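Local coordinates for ATP-dependent Clp protease proteolytic subunit (Plasmodium falciparum, PDB 4GM2), which forms the inactive subunit of the apicoplast-localized caseinolytic protease complex and belongs to the ClpP (S14) peptidase family, at residues Ser56-Ser67 with Ser96-Ala107. Residues are numbered along the deposited sequence; the frame is centred on the assembly and turned at random.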
loop_
_atom_site.group_PDB
_atom_site.type_symbol
_atom_site.label_atom_id
_atom_site.label_comp_id
_atom_site.label_asym_id
_atom_site.label_seq_id
_atom_site.Cartn_x
_atom_site.Cartn_y
_atom_site.Cartn_z
ATOM N N SER A 56 0.430 15.172 -26.786
ATOM C CA SER A 56 0.362 15.216 -28.250
ATOM C C SER A 56 -0.850 16.018 -28.711
ATOM O O SER A 56 -1.975 15.783 -28.265
ATOM C CB SER A 56 0.312 13.811 -28.838
ATOM O OG SER A 56 1.458 13.076 -28.467
ATOM N N LYS A 57 -0.618 16.951 -29.629
ATOM C CA LYS A 57 -1.587 18.005 -29.882
ATOM C C LYS A 57 -2.794 17.592 -30.716
ATOM O O LYS A 57 -3.919 17.670 -30.227
ATOM C CB LYS A 57 -0.915 19.254 -30.452
ATOM C CG LYS A 57 -1.552 20.545 -29.966
ATOM C CD LYS A 57 -1.077 20.923 -28.571
ATOM C CE LYS A 57 -1.898 22.068 -27.998
ATOM N NZ LYS A 57 -1.888 23.296 -28.847
ATOM N N ARG A 58 -2.584 17.163 -31.955
ATOM C CA ARG A 58 -3.723 16.842 -32.819
ATOM C C ARG A 58 -3.791 15.351 -33.102
ATOM O O ARG A 58 -3.849 14.918 -34.258
ATOM C CB ARG A 58 -3.669 17.649 -34.118
ATOM C CG ARG A 58 -4.198 19.069 -34.004
ATOM C CD ARG A 58 -3.494 19.997 -34.990
ATOM N NE ARG A 58 -2.095 20.203 -34.613
ATOM C CZ ARG A 58 -1.675 21.104 -33.726
ATOM N NH1 ARG A 58 -2.542 21.911 -33.123
ATOM N NH2 ARG A 58 -0.382 21.203 -33.443
ATOM N N LYS A 59 -3.791 14.568 -32.033
ATOM C CA LYS A 59 -3.733 13.122 -32.137
ATOM C C LYS A 59 -4.969 12.509 -31.481
ATOM O O LYS A 59 -5.233 12.763 -30.306
ATOM C CB LYS A 59 -2.454 12.613 -31.471
ATOM C CG LYS A 59 -2.052 11.210 -31.882
ATOM C CD LYS A 59 -0.643 10.900 -31.421
ATOM C CE LYS A 59 -0.153 9.601 -32.032
ATOM N NZ LYS A 59 1.228 9.311 -31.566
ATOM N N PRO A 60 -5.728 11.694 -32.235
ATOM C CA PRO A 60 -7.003 11.167 -31.742
ATOM C C PRO A 60 -6.925 10.496 -30.368
ATOM O O PRO A 60 -5.959 9.787 -30.065
ATOM C CB PRO A 60 -7.400 10.147 -32.814
ATOM C CG PRO A 60 -6.756 10.654 -34.053
ATOM C CD PRO A 60 -5.448 11.247 -33.611
ATOM N N ILE A 61 -7.942 10.748 -29.547
ATOM C CA ILE A 61 -8.096 10.097 -28.249
ATOM C C ILE A 61 -9.282 9.131 -28.319
ATOM O O ILE A 61 -10.330 9.465 -28.872
ATOM C CB ILE A 61 -8.288 11.131 -27.124
ATOM C CG1 ILE A 61 -7.024 11.987 -26.984
ATOM C CG2 ILE A 61 -8.635 10.444 -25.807
ATOM C CD1 ILE A 61 -7.213 13.258 -26.184
ATOM N N HIS A 62 -9.103 7.936 -27.768
ATOM C CA HIS A 62 -10.112 6.893 -27.870
ATOM C C HIS A 62 -10.825 6.690 -26.568
ATOM O O HIS A 62 -10.302 6.055 -25.644
ATOM C CB HIS A 62 -9.483 5.597 -28.361
ATOM C CG HIS A 62 -8.776 5.736 -29.686
ATOM N ND1 HIS A 62 -9.412 5.599 -30.864
ATOM C CD2 HIS A 62 -7.448 6.029 -29.987
ATOM C CE1 HIS A 62 -8.539 5.786 -31.870
ATOM N NE2 HIS A 62 -7.336 6.051 -31.332
ATOM N N LEU A 63 -12.031 7.242 -26.486
ATOM C CA LEU A 63 -12.855 7.148 -25.290
ATOM C C LEU A 63 -13.807 5.961 -25.371
ATOM O O LEU A 63 -14.828 6.016 -26.055
ATOM C CB LEU A 63 -13.639 8.448 -25.076
ATOM C CG LEU A 63 -14.588 8.542 -23.880
ATOM C CD1 LEU A 63 -13.872 8.252 -22.573
ATOM C CD2 LEU A 63 -15.241 9.913 -23.837
ATOM N N TYR A 64 -13.459 4.887 -24.672
ATOM C CA TYR A 64 -14.310 3.706 -24.611
ATOM C C TYR A 64 -15.280 3.830 -23.444
ATOM O O TYR A 64 -14.883 4.183 -22.329
ATOM C CB TYR A 64 -13.463 2.436 -24.480
ATOM C CG TYR A 64 -12.740 2.045 -25.747
ATOM C CD1 TYR A 64 -11.524 2.637 -26.096
ATOM C CD2 TYR A 64 -13.268 1.079 -26.596
ATOM C CE1 TYR A 64 -10.860 2.279 -27.260
ATOM C CE2 TYR A 64 -12.614 0.715 -27.763
ATOM C CZ TYR A 64 -11.411 1.316 -28.089
ATOM O OH TYR A 64 -10.765 0.948 -29.243
ATOM N N ILE A 65 -16.550 3.538 -23.704
ATOM C CA ILE A 65 -17.595 3.740 -22.706
ATOM C C ILE A 65 -18.403 2.482 -22.442
ATOM O O ILE A 65 -18.962 1.884 -23.361
ATOM C CB ILE A 65 -18.536 4.903 -23.094
ATOM C CG1 ILE A 65 -17.762 6.228 -23.115
ATOM C CG2 ILE A 65 -19.704 4.994 -22.122
ATOM C CD1 ILE A 65 -18.491 7.367 -23.790
ATOM N N ASN A 66 -18.438 2.083 -21.174
ATOM C CA ASN A 66 -19.335 1.039 -20.694
ATOM C C ASN A 66 -19.821 1.447 -19.309
ATOM O O ASN A 66 -19.249 1.047 -18.294
ATOM C CB ASN A 66 -18.625 -0.315 -20.658
ATOM C CG ASN A 66 -19.576 -1.471 -20.400
ATOM O OD1 ASN A 66 -20.782 -1.360 -20.601
ATOM N ND2 ASN A 66 -19.028 -2.594 -19.954
ATOM N N SER A 67 -20.873 2.260 -19.278
ATOM C CA SER A 67 -21.290 2.944 -18.054
ATOM C C SER A 67 -22.802 3.080 -17.923
ATOM O O SER A 67 -23.518 3.176 -18.924
ATOM C CB SER A 67 -20.657 4.335 -18.003
ATOM O OG SER A 67 -21.048 5.035 -16.838
ATOM N N SER A 96 -7.626 20.204 -29.161
ATOM C CA SER A 96 -7.444 20.027 -30.598
ATOM C C SER A 96 -7.551 18.569 -31.019
ATOM O O SER A 96 -7.929 18.279 -32.156
ATOM C CB SER A 96 -6.111 20.610 -31.050
ATOM O OG SER A 96 -5.036 19.989 -30.382
ATOM N N SER A 97 -7.208 17.664 -30.104
ATOM C CA SER A 97 -7.292 16.230 -30.358
ATOM C C SER A 97 -8.745 15.817 -30.480
ATOM O O SER A 97 -9.544 16.095 -29.587
ATOM C CB SER A 97 -6.636 15.441 -29.225
ATOM O OG SER A 97 -5.240 15.658 -29.173
ATOM N N ASP A 98 -9.087 15.180 -31.596
ATOM C CA ASP A 98 -10.412 14.596 -31.776
ATOM C C ASP A 98 -10.545 13.457 -30.788
ATOM O O ASP A 98 -9.597 12.694 -30.595
ATOM C CB ASP A 98 -10.589 14.054 -33.202
ATOM C CG ASP A 98 -10.535 15.143 -34.267
ATOM O OD1 ASP A 98 -10.847 16.313 -33.957
ATOM O OD2 ASP A 98 -10.190 14.825 -35.426
ATOM N N VAL A 99 -11.706 13.335 -30.154
ATOM C CA VAL A 99 -11.962 12.147 -29.344
ATOM C C VAL A 99 -13.028 11.268 -30.005
ATOM O O VAL A 99 -14.142 11.722 -30.295
ATOM C CB VAL A 99 -12.237 12.447 -27.836
ATOM C CG1 VAL A 99 -11.799 13.859 -27.459
ATOM C CG2 VAL A 99 -13.687 12.222 -27.456
ATOM N N TYR A 100 -12.650 10.024 -30.288
ATOM C CA TYR A 100 -13.579 9.040 -30.823
ATOM C C TYR A 100 -14.209 8.323 -29.643
ATOM O O TYR A 100 -13.520 8.023 -28.672
ATOM C CB TYR A 100 -12.854 8.019 -31.712
ATOM C CG TYR A 100 -11.991 8.587 -32.830
ATOM C CD1 TYR A 100 -12.147 9.904 -33.281
ATOM C CD2 TYR A 100 -11.041 7.783 -33.467
ATOM C CE1 TYR A 100 -11.365 10.409 -34.309
ATOM C CE2 TYR A 100 -10.255 8.277 -34.497
ATOM C CZ TYR A 100 -10.419 9.589 -34.916
ATOM O OH TYR A 100 -9.638 10.084 -35.942
ATOM N N THR A 101 -15.509 8.052 -29.719
ATOM C CA THR A 101 -16.192 7.302 -28.661
ATOM C C THR A 101 -16.595 5.903 -29.132
ATOM O O THR A 101 -16.990 5.715 -30.288
ATOM C CB THR A 101 -17.422 8.052 -28.104
ATOM O OG1 THR A 101 -18.284 8.439 -29.179
ATOM C CG2 THR A 101 -16.999 9.292 -27.338
ATOM N N TYR A 102 -16.470 4.926 -28.234
ATOM C CA TYR A 102 -16.839 3.537 -28.516
ATOM C C TYR A 102 -17.685 3.001 -27.371
ATOM O O TYR A 102 -17.207 2.930 -26.240
ATOM C CB TYR A 102 -15.593 2.659 -28.647
ATOM C CG TYR A 102 -14.518 3.181 -29.578
ATOM C CD1 TYR A 102 -13.667 4.220 -29.184
ATOM C CD2 TYR A 102 -14.329 2.615 -30.838
ATOM C CE1 TYR A 102 -12.680 4.693 -30.029
ATOM C CE2 TYR A 102 -13.340 3.081 -31.689
ATOM C CZ TYR A 102 -12.522 4.119 -31.279
ATOM O OH TYR A 102 -11.542 4.585 -32.117
ATOM N N CYS A 103 -18.936 2.632 -27.644
ATOM C CA CYS A 103 -19.763 2.034 -26.600
ATOM C C CYS A 103 -19.570 0.528 -26.567
ATOM O O CYS A 103 -19.842 -0.165 -27.549
ATOM C CB CYS A 103 -21.243 2.383 -26.748
ATOM S SG CYS A 103 -22.250 1.767 -25.368
ATOM N N LEU A 104 -19.102 0.038 -25.422
ATOM C CA LEU A 104 -18.734 -1.364 -25.254
ATOM C C LEU A 104 -19.808 -2.227 -24.586
ATOM O O LEU A 104 -19.577 -3.409 -24.324
ATOM C CB LEU A 104 -17.417 -1.462 -24.477
ATOM C CG LEU A 104 -16.118 -1.740 -25.240
ATOM C CD1 LEU A 104 -16.036 -1.011 -26.574
ATOM C CD2 LEU A 104 -14.936 -1.391 -24.359
ATOM N N GLY A 105 -20.974 -1.643 -24.320
ATOM C CA GLY A 105 -22.064 -2.359 -23.664
ATOM C C GLY A 105 -23.217 -1.454 -23.285
ATOM O O GLY A 105 -24.312 -1.574 -23.831
ATOM N N LYS A 106 -22.967 -0.548 -22.346
ATOM C CA LYS A 106 -23.984 0.378 -21.858
ATOM C C LYS A 106 -23.494 1.822 -21.908
ATOM O O LYS A 106 -22.333 2.109 -21.618
ATOM C CB LYS A 106 -24.383 0.027 -20.421
ATOM C CG LYS A 106 -25.139 -1.285 -20.269
ATOM C CD LYS A 106 -25.154 -1.776 -18.827
ATOM C CE LYS A 106 -23.809 -2.367 -18.420
ATOM N NZ LYS A 106 -23.842 -2.994 -17.069
ATOM N N ALA A 107 -24.387 2.726 -22.283
ATOM C CA ALA A 107 -24.131 4.150 -22.169
ATOM C C ALA A 107 -25.447 4.804 -21.791
ATOM O O ALA A 107 -26.208 5.248 -22.651
ATOM C CB ALA A 107 -23.585 4.713 -23.471
#
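A 2.7 Å hydrogen bond joins His62 ND1 to Tyr102 OH, and the hydroxyl meets the imidazole at its edge, near the ring plane; either group could be the donor. Tyr102 also forms an offset stack with Tyr64, the centroids 4.3 Å apart and the planes only 11° from parallel. Tyr64 and Tyr102 pair in the register and so share a face, where similar first torsions, each CG anti to its carbonyl carbon, lay the rings over one another, and Leu104 CD1 closes on the Tyr64 rim in the ring plane. Farther back, Tyr100 places CD2 3.6 Å from His62 CE1, and Pro60 CB sits over the Tyr100 face in a CH-pi contact, 4.1 Å from the centroid. This aromatic cluster lies at a subunit interface: Tyr54 of the second subunit meets the His62 ring edge-to-face and hydrogen-bonds Tyr64 OH.

Beneath the rings the backbones run parallel, the axes of strands 61-67 and 99-103 approaching to 4.6 Å with directions 27° apart, joined by Ile61 N to Asp98 O, Tyr100 N to Ile61 O and onward in alternation to Leu104 N on Ile65 O. On the other face Ile61, Leu63 and Ile65 line up with Val99, Thr101 and Cys103; Leu63 and Ile65 reach helix 110-116, whose Ala115 carbonyl accepts from Thr101 OG1. The register then slips by two residues, a beta bulge where segment 96-107 turns a corner at Leu104 and Gly105. Asn66, CG anti to the backbone N (chi1 -170°), bridges the slip: OD1 accepts Lys106 N at 2.9 Å, and pairing resumes with Ser67 N on Lys106 O at 2.8 Å. Neighbouring parallel strands linked through helix 81-94 form a beta-alpha-beta crossover, characteristic of the ClpP/crotonase fold of S14 peptidases.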